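Local coordinates for protein major allergen DAU C 1 (Daucus carota, PDB 2WQL) that is a pathogenesis-related plant-defence protein and food allergen of the Bet v 1 family that holds a glycol chain in its internal pocket and may bind abscisic acid-like ligands, at residues Leu8-Ser13 / Gln139-Phe144; Thr66-Thr71 / Val85-Ile90; Leu92-Ser97 / Val127-Asn132; Ser97-Met102 / Thr117-Thr122. The protein carries 4 engineered substitutions. All blocks are in the same frame, centred on the assembly; numbering follows the deposited sequence.

Interaction 1 of 4, residues Leu8-Ser13 / Gln139-Phe144; sequences LEITSS and QNTALF. With P4C (O-acetaldehydyl-hexaethylene glycol), chain E.
Strand 8-12 and helix 139-144 run nearly the same way, their axes 10.1 Å apart at an angle of 23°, with Ile10 facing Thr141. No hydrogen bond joins them, and the contact is made by side chains. Ile10 does most of it. Its CG2 sits over one face of the Phe144 ring as a CH-pi contact, 3.9 Å from the centroid and displaced toward CD2 and CE2, while its CD1 lies against CB and CG of Phe144. Branching at CB lets one arm cover the ring while the other packs at its root. Phe144 has CG anti to its backbone N (chi1 -179°), which carries the ring toward the strand, where Ser12 CB meets its edge at 4.1 Å from CE2. Thr141 OG1, hydrogen-bonded to Asp137 O a turn back in the helix, lies 3.9 Å from Ile10 CD1. At another edge of the Phe144 ring, near its plane, lies C12 of the bound glycol, and Leu143 CD2 approaches glycol O16 at 3.3 Å. A long C-terminal helix packed across an antiparallel sheet, with ligand enclosed between them, is the hallmark of the Bet v 1 fold.

Interaction 2 of 4, residues Thr66-Thr71 / Val85-Ile90; sequences TMTVRT and VIDGDI. Engineered in segment 66-71: Thr66 (natural residue Ser).
Thr68 and Asp87 cross obliquely on one face of a beta hairpin of the Bet v 1 sheet, while Val69 and Val85 meet on its other face; the register slips by one residue between the two pairs, a beta bulge. Thr68 and Asp87 form the hydrogen-bonded antiparallel pair, Val69 and Val85 the non-hydrogen-bonded one. Thr68 N donates to Asp87 O at 3.0 Å from well above the carbonyl plane, whereas Ile86 N meets Thr68 O at 2.9 Å almost head-on.

Branched side chains suit this strand surface. Thr68 turns its methyl CG2 to Ile86 CG1, and its CB and OG1 to the CB of Asp87. Ile86 crosses Arg70 at about a right angle: its CG2 rests over one face of the guanidinium, 3.8 Å from Arg70 NH1, so the flat group keeps its edges for polar partners, among them Asp72, which pairs with NE. On the other face Val69 CG2 and Val85 CG2 touch loosely at 4.2 Å, and Val69 also lines the glycol pocket. Beyond the bulge, Ile90 slants across Met67, its CG2 against CB and its CD1 against SD. A CB on Gly88 would hit Thr66 O, Met67 CA and, at these backbone angles, the preceding carbonyl O, so glycine is called for. At the end of the contact stands Thr66, an engineered residue whose OG1, between the backbone N and the carbonyl carbon (chi1 57°), accepts from Asp89 N at 3.2 Å. While OD2 of Asp89 bonds Thr65 OG1, its OD1 accepts Thr66 N at 3.3 Å from above the carboxylate plane.

Interaction 3 of 4, residues Leu92-Ser97 / Val127-Asn132; sequences LGFIES and VVPEEN
The turn and strand start at 92-97 face the loop and first helical residues of 127-132 without any shared backbone hydrogen bond, the nearest CA atoms, those of Ile95 and Val128, standing 7.9 Å apart. Side chains bridge this gap, and they are mostly apolar. Ile95 and Val128 meet at about a right angle: CG1 and CD1 of the isoleucine both lie against one methyl, Val128 CG2, with CD1 at 3.9 Å. Ile95 has CG1 anti to its carbonyl carbon (chi1 -59°) and an extended chi2, and this long arm brings CD1 to the valine although its CB does not point that way. Short, branched Val128 offers that arm a compact buried methyl.

Phe94 adds a broad, flat surface beside this pair. Its ring lies with Ile95 CG1 over one face, offset toward the rim, while Pro129 CD comes to the ring edge near its plane, 4.4 Å from CZ. Val127 contributes chiefly its backbone, its O lying 3.9 Å from Phe94 CE1. Further out, Leu92 and Asn132 approach from opposite directions, and Leu92 CD2 comes within 3.8 Å of Asn132 ND2, a van der Waals touch.

Pro129 is at the N-cap position, where its missing N-H costs no helical bond. Helix 130-153 follows strand 112-122 after a short loop: Val128 also packs on Phe120 and Thr122 of that strand, its N bonds to Gln4 OE1, and Glu96 and Ser97 both face His121 in a classic bulge on the adjoining strand 95-106.

Interaction 4 of 4, residues Ser97-Met102 / Thr117-Thr122; sequences SIETHM and TAIFHT. Engineered in segment 97-102: Met102 (natural residue Leu).
The two strands of a regular antiparallel beta hairpin, part of the large sheet of the Bet v 1 fold, meet here with axes 4.6 Å apart at 163°. Ser97 pairs with His121, Glu99 with Ile119 and His101 with Thr117 as hydrogen-bonded pairs; Ile98 with Phe120 and Thr100 with Ala118 alternate with them as non-hydrogen-bonded ones. Ile119 N bonds to Glu99 O at 2.7 Å, while Ser97 N to His121 O is weak.

One face is largely polar, with Glu99 at its middle. A chi1 of -179° sends the Glu99 chain away from its own N, extended beyond CG, setting the carboxylate between two imidazoles. His121 NE2 donates across the strands to Glu99 OE1 at 2.9 Å, in its own ring plane but 22° out of the carboxylate plane. His101, on the same strand as Glu99, donates from NE2 to Glu99 OE2 at 2.6 Å, on that oxygen's anti lone pair. Two nearly straight bonds, one to each oxygen, fix the carboxylate's rotation, and its charge would tend to favour protonated histidines. His101 ND1 is in turn bonded to Asp82. Ile119 CD1 packs beside Glu99 OE2, a nonpolar flank to the carboxylate.

The other face is mainly apolar: Ile98 and Phe120 lie side by side, with Ile98 CG2 3.8 Å from Phe120 CE2, and Ala118 is small enough to sit next to Ile98. Thr100 on this face lines the glycol pocket. Strand 80-87 borders strand 95-106, strand 5-12 borders strand 112-122, and Pro106 of a third subunit accepts a bond from Thr117 OG1.

Overall arrangement
All four contacts reach one antiparallel sheet; interactions 1 and 3 join it to helix 130-153, at its middle and its start. Interaction 1 links the first strand to that helix and closes a loop spanning most of the chain, inside which the other three are nested. Interaction 2 closes first; interaction 4 then lies inside the loop of interaction 3, sharing Ser97 with it, their centres about 11 Å apart. Interactions 2 and 4 touch where strands 80-87 and 95-106 adjoin. Interactions 1 and 2 lie on opposite sides of the chain's centre, about 20 Å apart between centres. Interactions 1, 2 and 4 each supply residues to the glycol pocket, whereas interaction 3 sets the helix's start beside the sheet.

Interaction 1 of 4, residues Leu8-Ser13 / Gln139-Phe144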
loop_
_atom_site.group_PDB
_atom_site.type_symbol
_atom_site.label_atom_id
_atom_site.label_comp_id
_atom_site.label_asym_id
_atom_site.label_seq_id
_atom_site.Cartn_x
_atom_site.Cartn_y
_atom_site.Cartn_z
ATOM N N LEU A 8 -10.938 2.695 11.532
ATOM C CA LEU A 8 -10.626 3.945 10.854
ATOM C C LEU A 8 -9.136 4.197 10.977
ATOM O O LEU A 8 -8.578 4.119 12.073
ATOM C CB LEU A 8 -11.385 5.098 11.516
ATOM C CG LEU A 8 -11.048 6.503 11.010
ATOM C CD1 LEU A 8 -11.532 6.690 9.552
ATOM C CD2 LEU A 8 -11.641 7.565 11.962
ATOM N N GLU A 9 -8.495 4.512 9.860
ATOM C CA GLU A 9 -7.075 4.832 9.862
ATOM C C GLU A 9 -6.908 6.237 9.340
ATOM O O GLU A 9 -7.521 6.598 8.341
ATOM C CB GLU A 9 -6.298 3.844 9.009
ATOM C CG GLU A 9 -6.281 2.463 9.626
ATOM C CD GLU A 9 -5.309 1.500 8.949
ATOM O OE1 GLU A 9 -4.629 1.881 7.951
ATOM O OE2 GLU A 9 -5.226 0.339 9.435
ATOM N N ILE A 10 -6.110 7.045 10.031
ATOM C CA ILE A 10 -5.831 8.396 9.562
ATOM C C ILE A 10 -4.322 8.606 9.464
ATOM O O ILE A 10 -3.590 8.429 10.423
ATOM C CB ILE A 10 -6.451 9.475 10.474
ATOM C CG1 ILE A 10 -7.955 9.258 10.648
ATOM C CG2 ILE A 10 -6.211 10.848 9.901
ATOM C CD1 ILE A 10 -8.555 9.996 11.831
ATOM N N THR A 11 -3.872 8.990 8.284
ATOM C CA THR A 11 -2.463 9.246 8.028
ATOM C C THR A 11 -2.126 10.709 8.298
ATOM O O THR A 11 -2.937 11.603 8.038
ATOM C CB THR A 11 -2.111 8.889 6.564
ATOM O OG1 THR A 11 -2.304 7.485 6.375
ATOM C CG2 THR A 11 -0.670 9.205 6.237
ATOM N N SER A 12 -0.925 10.941 8.815
ATOM C CA SER A 12 -0.434 12.281 9.088
ATOM C C SER A 12 1.060 12.370 8.847
ATOM O O SER A 12 1.778 11.414 9.047
ATOM C CB SER A 12 -0.728 12.677 10.537
ATOM O OG SER A 12 -0.213 13.972 10.841
ATOM N N SER A 13 1.527 13.538 8.430
ATOM C CA SER A 13 2.955 13.784 8.281
ATOM C C SER A 13 3.590 14.176 9.603
ATOM O O SER A 13 4.810 14.224 9.689
ATOM C CB SER A 13 3.221 14.881 7.247
ATOM O OG SER A 13 2.635 16.105 7.634
ATOM N N GLN A 139 -16.462 13.055 11.038
ATOM C CA GLN A 139 -16.389 14.045 12.090
ATOM C C GLN A 139 -15.112 13.870 12.919
ATOM O O GLN A 139 -14.486 14.856 13.330
ATOM C CB GLN A 139 -17.641 13.954 12.941
ATOM C CG GLN A 139 -17.759 15.018 13.988
ATOM C CD GLN A 139 -19.190 15.455 14.191
ATOM O OE1 GLN A 139 -19.716 16.250 13.396
ATOM N NE2 GLN A 139 -19.828 14.951 15.267
ATOM N N ASN A 140 -14.720 12.622 13.150
ATOM C CA ASN A 140 -13.499 12.337 13.891
ATOM C C ASN A 140 -12.265 12.748 13.092
ATOM O O ASN A 140 -11.273 13.214 13.655
ATOM C CB ASN A 140 -13.433 10.853 14.274
ATOM C CG ASN A 140 -14.334 10.516 15.461
ATOM O OD1 ASN A 140 -14.420 11.264 16.428
ATOM N ND2 ASN A 140 -15.031 9.391 15.376
ATOM N N THR A 141 -12.337 12.572 11.779
ATOM C CA THR A 141 -11.260 12.985 10.900
ATOM C C THR A 141 -11.169 14.509 10.888
ATOM O O THR A 141 -10.096 15.060 10.969
ATOM C CB THR A 141 -11.454 12.422 9.474
ATOM O OG1 THR A 141 -11.553 11.000 9.542
ATOM C CG2 THR A 141 -10.287 12.795 8.574
ATOM N N ALA A 142 -12.311 15.179 10.807
ATOM C CA ALA A 142 -12.361 16.647 10.839
ATOM C C ALA A 142 -11.657 17.195 12.078
ATOM O O ALA A 142 -10.861 18.122 11.997
ATOM C CB ALA A 142 -13.804 17.145 10.799
ATOM N N LEU A 143 -11.960 16.611 13.229
ATOM C CA LEU A 143 -11.377 17.050 14.475
ATOM C C LEU A 143 -9.887 16.690 14.533
ATOM O O LEU A 143 -9.062 17.511 14.945
ATOM C CB LEU A 143 -12.134 16.439 15.656
ATOM C CG LEU A 143 -11.729 16.918 17.052
ATOM C CD1 LEU A 143 -11.860 18.437 17.151
ATOM C CD2 LEU A 143 -12.576 16.199 18.111
ATOM N N PHE A 144 -9.542 15.484 14.105
ATOM C CA PHE A 144 -8.142 15.071 14.021
ATOM C C PHE A 144 -7.316 16.091 13.244
ATOM O O PHE A 144 -6.260 16.532 13.709
ATOM C CB PHE A 144 -8.025 13.709 13.329
ATOM C CG PHE A 144 -6.618 13.194 13.228
ATOM C CD1 PHE A 144 -6.144 12.259 14.142
ATOM C CD2 PHE A 144 -5.771 13.627 12.241
ATOM C CE1 PHE A 144 -4.858 11.771 14.065
ATOM C CE2 PHE A 144 -4.478 13.153 12.162
ATOM C CZ PHE A 144 -4.024 12.214 13.082
HETATM O O1 P4C E . -9.234 12.133 23.628
HETATM C C2 P4C E . -9.986 11.453 22.934
HETATM C C3 P4C E . -9.454 10.548 21.838
HETATM O O4 P4C E . -10.572 9.836 21.276
HETATM C C5 P4C E . -10.283 8.632 20.532
HETATM C C6 P4C E . -11.559 7.781 20.468
HETATM O O7 P4C E . -12.280 8.018 19.262
HETATM C C8 P4C E . -11.683 7.459 18.071
HETATM C C9 P4C E . -11.556 8.457 16.897
HETATM O O10 P4C E . -10.167 8.747 16.605
HETATM C C11 P4C E . -9.944 9.987 15.906
HETATM C C12 P4C E . -9.289 11.032 16.808
HETATM O O13 P4C E . -10.135 12.184 16.941
HETATM C C14 P4C E . -9.577 13.255 17.715
HETATM C C15 P4C E . -9.807 13.036 19.206
HETATM O O16 P4C E . -10.889 13.835 19.687
HETATM C C17 P4C E . -11.604 13.272 20.814
HETATM C C18 P4C E . -13.108 13.627 20.763
HETATM O O19 P4C E . -13.939 12.692 21.494
HETATM C C20 P4C E . -14.725 11.800 20.677
HETATM C C21 P4C E . -14.957 10.463 21.409
HETATM O O22 P4C E . -14.600 9.286 20.647
#

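Interaction 2 of 4, residues Thr66-Thr71 / Val85-Ile90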
loop_
_atom_site.group_PDB
_atom_site.type_symbol
_atom_site.label_atom_id
_atom_site.label_comp_id
_atom_site.label_asym_id
_atom_site.label_seq_id
_atom_site.Cartn_x
_atom_site.Cartn_y
_atom_site.Cartn_z
ATOM N N THR A 66 -25.190 15.212 22.255
ATOM C CA THR A 66 -24.564 14.843 23.542
ATOM C C THR A 66 -23.866 13.492 23.494
ATOM O O THR A 66 -24.403 12.531 22.918
ATOM C CB THR A 66 -25.602 14.742 24.694
ATOM O OG1 THR A 66 -26.611 13.789 24.338
ATOM C CG2 THR A 66 -26.267 16.078 24.989
ATOM N N MET A 67 -22.678 13.419 24.102
ATOM C CA MET A 67 -21.993 12.133 24.326
ATOM C C MET A 67 -21.158 12.145 25.602
ATOM O O MET A 67 -20.540 13.157 25.933
ATOM C CB MET A 67 -21.129 11.736 23.132
ATOM C CG MET A 67 -19.902 12.560 22.936
ATOM S SD MET A 67 -19.148 12.156 21.338
ATOM C CE MET A 67 -19.623 13.593 20.362
ATOM N N THR A 68 -21.180 11.016 26.310
ATOM C CA THR A 68 -20.427 10.815 27.534
ATOM C C THR A 68 -19.407 9.739 27.253
ATOM O O THR A 68 -19.776 8.631 26.871
ATOM C CB THR A 68 -21.345 10.350 28.679
ATOM O OG1 THR A 68 -22.337 11.349 28.927
ATOM C CG2 THR A 68 -20.563 10.087 29.965
ATOM N N VAL A 69 -18.127 10.059 27.450
ATOM C CA VAL A 69 -17.025 9.161 27.089
ATOM C C VAL A 69 -16.133 8.869 28.289
ATOM O O VAL A 69 -15.619 9.785 28.908
ATOM C CB VAL A 69 -16.171 9.785 25.973
ATOM C CG1 VAL A 69 -15.021 8.855 25.564
ATOM C CG2 VAL A 69 -17.054 10.125 24.792
ATOM N N ARG A 70 -15.943 7.586 28.582
ATOM C CA ARG A 70 -15.088 7.141 29.677
ATOM C C ARG A 70 -13.742 6.722 29.116
ATOM O O ARG A 70 -13.696 6.049 28.099
ATOM C CB ARG A 70 -15.732 5.962 30.393
ATOM C CG ARG A 70 -14.907 5.353 31.510
ATOM C CD ARG A 70 -15.628 4.170 32.133
ATOM N NE ARG A 70 -15.714 3.064 31.185
ATOM C CZ ARG A 70 -16.776 2.288 31.003
ATOM N NH1 ARG A 70 -17.884 2.474 31.690
ATOM N NH2 ARG A 70 -16.730 1.323 30.107
ATOM N N THR A 71 -12.654 7.121 29.773
ATOM C CA THR A 71 -11.322 6.627 29.434
ATOM C C THR A 71 -11.075 5.328 30.200
ATOM O O THR A 71 -11.122 5.338 31.421
ATOM C CB THR A 71 -10.209 7.627 29.850
ATOM O OG1 THR A 71 -10.426 8.910 29.243
ATOM C CG2 THR A 71 -8.810 7.092 29.458
ATOM N N VAL A 85 -17.815 4.991 24.765
ATOM C CA VAL A 85 -18.948 5.916 24.775
ATOM C C VAL A 85 -20.075 5.211 25.506
ATOM O O VAL A 85 -20.481 4.125 25.107
ATOM C CB VAL A 85 -19.408 6.313 23.351
ATOM C CG1 VAL A 85 -20.498 7.337 23.439
ATOM C CG2 VAL A 85 -18.225 6.831 22.524
ATOM N N ILE A 86 -20.564 5.818 26.583
ATOM C CA ILE A 86 -21.503 5.138 27.479
ATOM C C ILE A 86 -22.885 5.786 27.584
ATOM O O ILE A 86 -23.815 5.166 28.110
ATOM C CB ILE A 86 -20.887 4.942 28.897
ATOM C CG1 ILE A 86 -20.626 6.280 29.587
ATOM C CG2 ILE A 86 -19.593 4.147 28.795
ATOM C CD1 ILE A 86 -20.299 6.150 31.068
ATOM N N ASP A 87 -23.027 7.016 27.097
ATOM C CA ASP A 87 -24.304 7.726 27.175
ATOM C C ASP A 87 -24.358 8.778 26.091
ATOM O O ASP A 87 -23.336 9.127 25.511
ATOM C CB ASP A 87 -24.492 8.393 28.553
ATOM C CG ASP A 87 -25.974 8.777 28.855
ATOM O OD1 ASP A 87 -26.891 8.311 28.138
ATOM O OD2 ASP A 87 -26.225 9.538 29.833
ATOM N N GLY A 88 -25.564 9.265 25.824
ATOM C CA GLY A 88 -25.786 10.384 24.906
ATOM C C GLY A 88 -26.643 9.982 23.726
ATOM O O GLY A 88 -26.826 8.789 23.472
ATOM N N ASP A 89 -27.156 10.965 22.984
ATOM C CA ASP A 89 -27.982 10.647 21.795
ATOM C C ASP A 89 -27.159 10.040 20.632
ATOM O O ASP A 89 -27.725 9.550 19.656
ATOM C CB ASP A 89 -28.842 11.849 21.338
ATOM C CG ASP A 89 -28.015 13.048 20.927
ATOM O OD1 ASP A 89 -26.806 12.880 20.662
ATOM O OD2 ASP A 89 -28.576 14.167 20.851
ATOM N N ILE A 90 -25.830 10.076 20.758
ATOM C CA ILE A 90 -24.925 9.333 19.879
ATOM C C ILE A 90 -25.239 7.822 19.880
ATOM O O ILE A 90 -24.984 7.129 18.894
ATOM C CB ILE A 90 -23.439 9.541 20.302
ATOM C CG1 ILE A 90 -22.484 8.848 19.321
ATOM C CG2 ILE A 90 -23.189 9.020 21.710
ATOM C CD1 ILE A 90 -21.017 9.241 19.503
#

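Interaction 3 of 4, residues Leu92-Ser97 / Val127-Asn132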
loop_
_atom_site.group_PDB
_atom_site.type_symbol
_atom_site.label_atom_id
_atom_site.label_comp_id
_atom_site.label_asym_id
_atom_site.label_seq_id
_atom_site.Cartn_x
_atom_site.Cartn_y
_atom_site.Cartn_z
ATOM N N LEU A 92 -28.059 6.575 19.748
ATOM C CA LEU A 92 -29.349 6.411 19.089
ATOM C C LEU A 92 -30.296 5.770 20.109
ATOM O O LEU A 92 -30.192 6.027 21.326
ATOM C CB LEU A 92 -29.199 5.578 17.806
ATOM C CG LEU A 92 -27.975 5.928 16.929
ATOM C CD1 LEU A 92 -27.794 4.927 15.791
ATOM C CD2 LEU A 92 -28.043 7.365 16.386
ATOM N N GLY A 93 -31.213 4.925 19.683
ATOM C CA GLY A 93 -32.109 4.350 20.686
ATOM C C GLY A 93 -31.593 3.100 21.383
ATOM O O GLY A 93 -32.153 2.670 22.374
ATOM N N PHE A 94 -30.532 2.502 20.865
ATOM C CA PHE A 94 -30.325 1.064 21.054
ATOM C C PHE A 94 -28.904 0.575 21.229
ATOM O O PHE A 94 -28.725 -0.627 21.454
ATOM C CB PHE A 94 -30.921 0.318 19.843
ATOM C CG PHE A 94 -30.271 0.655 18.517
ATOM C CD1 PHE A 94 -29.237 -0.117 18.023
ATOM C CD2 PHE A 94 -30.701 1.754 17.771
ATOM C CE1 PHE A 94 -28.643 0.177 16.810
ATOM C CE2 PHE A 94 -30.096 2.072 16.548
ATOM C CZ PHE A 94 -29.070 1.275 16.066
ATOM N N ILE A 95 -27.902 1.447 21.064
ATOM C CA ILE A 95 -26.500 1.055 21.279
ATOM C C ILE A 95 -26.226 1.115 22.773
ATOM O O ILE A 95 -26.430 2.156 23.395
ATOM C CB ILE A 95 -25.500 1.985 20.563
ATOM C CG1 ILE A 95 -25.756 2.007 19.046
ATOM C CG2 ILE A 95 -24.090 1.513 20.845
ATOM C CD1 ILE A 95 -24.916 3.039 18.258
ATOM N N GLU A 96 -25.801 0.003 23.364
ATOM C CA GLU A 96 -25.502 -0.016 24.794
ATOM C C GLU A 96 -24.213 0.746 25.081
ATOM O O GLU A 96 -24.163 1.571 26.008
ATOM C CB GLU A 96 -25.380 -1.443 25.306
ATOM C CG GLU A 96 -26.690 -2.242 25.241
ATOM C CD GLU A 96 -26.496 -3.751 25.480
ATOM O OE1 GLU A 96 -25.361 -4.270 25.289
ATOM O OE2 GLU A 96 -27.495 -4.423 25.856
ATOM N N SER A 97 -23.179 0.478 24.279
ATOM C CA SER A 97 -21.918 1.215 24.380
ATOM C C SER A 97 -21.068 1.093 23.113
ATOM O O SER A 97 -21.214 0.128 22.357
ATOM C CB SER A 97 -21.128 0.727 25.597
ATOM O OG SER A 97 -20.608 -0.571 25.390
ATOM N N VAL A 127 -28.354 -3.817 14.335
ATOM C CA VAL A 127 -27.166 -3.399 13.594
ATOM C C VAL A 127 -27.095 -1.867 13.499
ATOM O O VAL A 127 -28.097 -1.212 13.245
ATOM C CB VAL A 127 -27.147 -4.029 12.186
ATOM C CG1 VAL A 127 -26.016 -3.444 11.375
ATOM C CG2 VAL A 127 -27.022 -5.558 12.305
ATOM N N VAL A 128 -25.904 -1.314 13.716
ATOM C CA VAL A 128 -25.656 0.109 13.511
ATOM C C VAL A 128 -25.474 0.381 12.017
ATOM O O VAL A 128 -24.578 -0.184 11.408
ATOM C CB VAL A 128 -24.388 0.570 14.222
ATOM C CG1 VAL A 128 -24.211 2.069 14.042
ATOM C CG2 VAL A 128 -24.423 0.182 15.709
ATOM N N PRO A 129 -26.321 1.238 11.420
ATOM C CA PRO A 129 -26.258 1.449 9.971
ATOM C C PRO A 129 -24.969 2.103 9.476
ATOM O O PRO A 129 -24.364 2.909 10.185
ATOM C CB PRO A 129 -27.438 2.382 9.700
ATOM C CG PRO A 129 -28.330 2.214 10.849
ATOM C CD PRO A 129 -27.458 1.963 12.012
ATOM N N GLU A 130 -24.592 1.769 8.245
ATOM C CA GLU A 130 -23.370 2.273 7.628
ATOM C C GLU A 130 -23.334 3.814 7.602
ATOM O O GLU A 130 -22.274 4.410 7.807
ATOM C CB GLU A 130 -23.190 1.653 6.229
ATOM C CG GLU A 130 -21.770 1.720 5.635
ATOM C CD GLU A 130 -20.671 1.079 6.526
ATOM O OE1 GLU A 130 -20.973 0.136 7.305
ATOM O OE2 GLU A 130 -19.491 1.523 6.433
ATOM N N GLU A 131 -24.476 4.471 7.395
ATOM C CA GLU A 131 -24.483 5.955 7.329
ATOM C C GLU A 131 -24.017 6.585 8.649
ATOM O O GLU A 131 -23.327 7.580 8.647
ATOM C CB GLU A 131 -25.840 6.534 6.852
ATOM C CG GLU A 131 -26.957 6.654 7.929
ATOM C CD GLU A 131 -28.085 7.667 7.587
ATOM O OE1 GLU A 131 -27.783 8.873 7.388
ATOM O OE2 GLU A 131 -29.281 7.269 7.574
ATOM N N ASN A 132 -24.377 6.002 9.776
ATOM C CA ASN A 132 -23.974 6.563 11.073
ATOM C C ASN A 132 -22.492 6.364 11.338
ATOM O O ASN A 132 -21.862 7.193 11.995
ATOM C CB ASN A 132 -24.770 5.936 12.215
ATOM C CG ASN A 132 -26.241 6.149 12.074
ATOM O OD1 ASN A 132 -26.908 5.446 11.326
ATOM N ND2 ASN A 132 -26.763 7.128 12.779
#

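Interaction 4 of 4, residues Ser97-Met102 / Thr117-Thr122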
loop_
_atom_site.group_PDB
_atom_site.type_symbol
_atom_site.label_atom_id
_atom_site.label_comp_id
_atom_site.label_asym_id
_atom_site.label_seq_id
_atom_site.Cartn_x
_atom_site.Cartn_y
_atom_site.Cartn_z
ATOM N N SER A 97 -23.179 0.478 24.279
ATOM C CA SER A 97 -21.918 1.215 24.380
ATOM C C SER A 97 -21.068 1.093 23.113
ATOM O O SER A 97 -21.214 0.128 22.357
ATOM C CB SER A 97 -21.128 0.727 25.597
ATOM O OG SER A 97 -20.608 -0.571 25.390
ATOM N N ILE A 98 -20.205 2.086 22.876
ATOM C CA ILE A 98 -19.235 2.031 21.779
ATOM C C ILE A 98 -17.821 1.933 22.351
ATOM O O ILE A 98 -17.269 2.906 22.846
ATOM C CB ILE A 98 -19.331 3.238 20.829
ATOM C CG1 ILE A 98 -20.759 3.425 20.314
ATOM C CG2 ILE A 98 -18.385 3.066 19.644
ATOM C CD1 ILE A 98 -20.949 4.651 19.486
ATOM N N GLU A 99 -17.255 0.737 22.299
ATOM C CA GLU A 99 -15.931 0.457 22.869
ATOM C C GLU A 99 -14.894 0.789 21.795
ATOM O O GLU A 99 -14.983 0.275 20.701
ATOM C CB GLU A 99 -15.872 -1.024 23.276
ATOM C CG GLU A 99 -14.589 -1.535 23.909
ATOM C CD GLU A 99 -14.486 -3.078 23.864
ATOM O OE1 GLU A 99 -15.529 -3.770 24.062
ATOM O OE2 GLU A 99 -13.363 -3.595 23.626
ATOM N N THR A 100 -13.935 1.661 22.096
ATOM C CA THR A 100 -12.903 2.027 21.115
ATOM C C THR A 100 -11.468 1.777 21.601
ATOM O O THR A 100 -11.151 1.892 22.772
ATOM C CB THR A 100 -13.004 3.505 20.684
ATOM O OG1 THR A 100 -12.447 4.343 21.704
ATOM C CG2 THR A 100 -14.434 3.906 20.444
ATOM N N HIS A 101 -10.596 1.440 20.669
ATOM C CA HIS A 101 -9.177 1.153 20.965
ATOM C C HIS A 101 -8.313 1.831 19.913
ATOM O O HIS A 101 -8.464 1.565 18.732
ATOM C CB HIS A 101 -8.906 -0.341 20.918
ATOM C CG HIS A 101 -9.742 -1.137 21.870
ATOM N ND1 HIS A 101 -9.358 -1.375 23.175
ATOM C CD2 HIS A 101 -10.946 -1.738 21.718
ATOM C CE1 HIS A 101 -10.290 -2.092 23.780
ATOM N NE2 HIS A 101 -11.262 -2.327 22.916
ATOM N N MET A 102 -7.446 2.733 20.342
ATOM C CA MET A 102 -6.669 3.534 19.418
ATOM C C MET A 102 -5.182 3.336 19.650
ATOM O O MET A 102 -4.718 3.255 20.792
ATOM C CB MET A 102 -7.006 5.005 19.599
ATOM C CG MET A 102 -6.477 5.879 18.509
ATOM S SD MET A 102 -6.770 7.606 18.865
ATOM C CE MET A 102 -5.522 7.858 20.128
ATOM N N THR A 117 -10.106 1.159 16.354
ATOM C CA THR A 117 -11.099 0.107 16.210
ATOM C C THR A 117 -12.253 0.425 17.144
ATOM O O THR A 117 -12.047 0.666 18.328
ATOM C CB THR A 117 -10.506 -1.263 16.622
ATOM O OG1 THR A 117 -9.413 -1.582 15.751
ATOM C CG2 THR A 117 -11.584 -2.347 16.585
ATOM N N ALA A 118 -13.459 0.430 16.597
ATOM C CA ALA A 118 -14.669 0.660 17.350
ATOM C C ALA A 118 -15.488 -0.637 17.360
ATOM O O ALA A 118 -15.656 -1.286 16.299
ATOM C CB ALA A 118 -15.445 1.771 16.715
ATOM N N ILE A 119 -15.986 -1.013 18.546
ATOM C CA ILE A 119 -16.839 -2.181 18.703
ATOM C C ILE A 119 -18.166 -1.729 19.274
ATOM O O ILE A 119 -18.202 -1.130 20.348
ATOM C CB ILE A 119 -16.199 -3.225 19.609
ATOM C CG1 ILE A 119 -14.833 -3.646 19.049
ATOM C CG2 ILE A 119 -17.119 -4.427 19.757
ATOM C CD1 ILE A 119 -14.006 -4.475 19.991
ATOM N N PHE A 120 -19.248 -1.996 18.537
ATOM C CA PHE A 120 -20.591 -1.561 18.913
ATOM C C PHE A 120 -21.356 -2.676 19.633
ATOM O O PHE A 120 -21.694 -3.700 19.041
ATOM C CB PHE A 120 -21.385 -1.122 17.674
ATOM C CG PHE A 120 -20.678 -0.114 16.821
ATOM C CD1 PHE A 120 -19.940 -0.517 15.734
ATOM C CD2 PHE A 120 -20.755 1.243 17.112
ATOM C CE1 PHE A 120 -19.287 0.411 14.941
ATOM C CE2 PHE A 120 -20.108 2.181 16.331
ATOM C CZ PHE A 120 -19.368 1.766 15.247
ATOM N N HIS A 121 -21.651 -2.449 20.904
ATOM C CA HIS A 121 -22.465 -3.356 21.685
ATOM C C HIS A 121 -23.921 -2.930 21.647
ATOM O O HIS A 121 -24.273 -1.871 22.171
ATOM C CB HIS A 121 -21.976 -3.366 23.130
ATOM C CG HIS A 121 -20.562 -3.826 23.270
ATOM N ND1 HIS A 121 -20.198 -5.153 23.153
ATOM C CD2 HIS A 121 -19.417 -3.135 23.490
ATOM C CE1 HIS A 121 -18.888 -5.257 23.309
ATOM N NE2 HIS A 121 -18.390 -4.048 23.510
ATOM N N THR A 122 -24.766 -3.768 21.049
ATOM C CA THR A 122 -26.176 -3.449 20.869
ATOM C C THR A 122 -27.084 -4.490 21.552
ATOM O O THR A 122 -26.680 -5.622 21.779
ATOM C CB THR A 122 -26.532 -3.367 19.369
ATOM O OG1 THR A 122 -26.607 -4.686 18.815
ATOM C CG2 THR A 122 -25.496 -2.572 18.596
#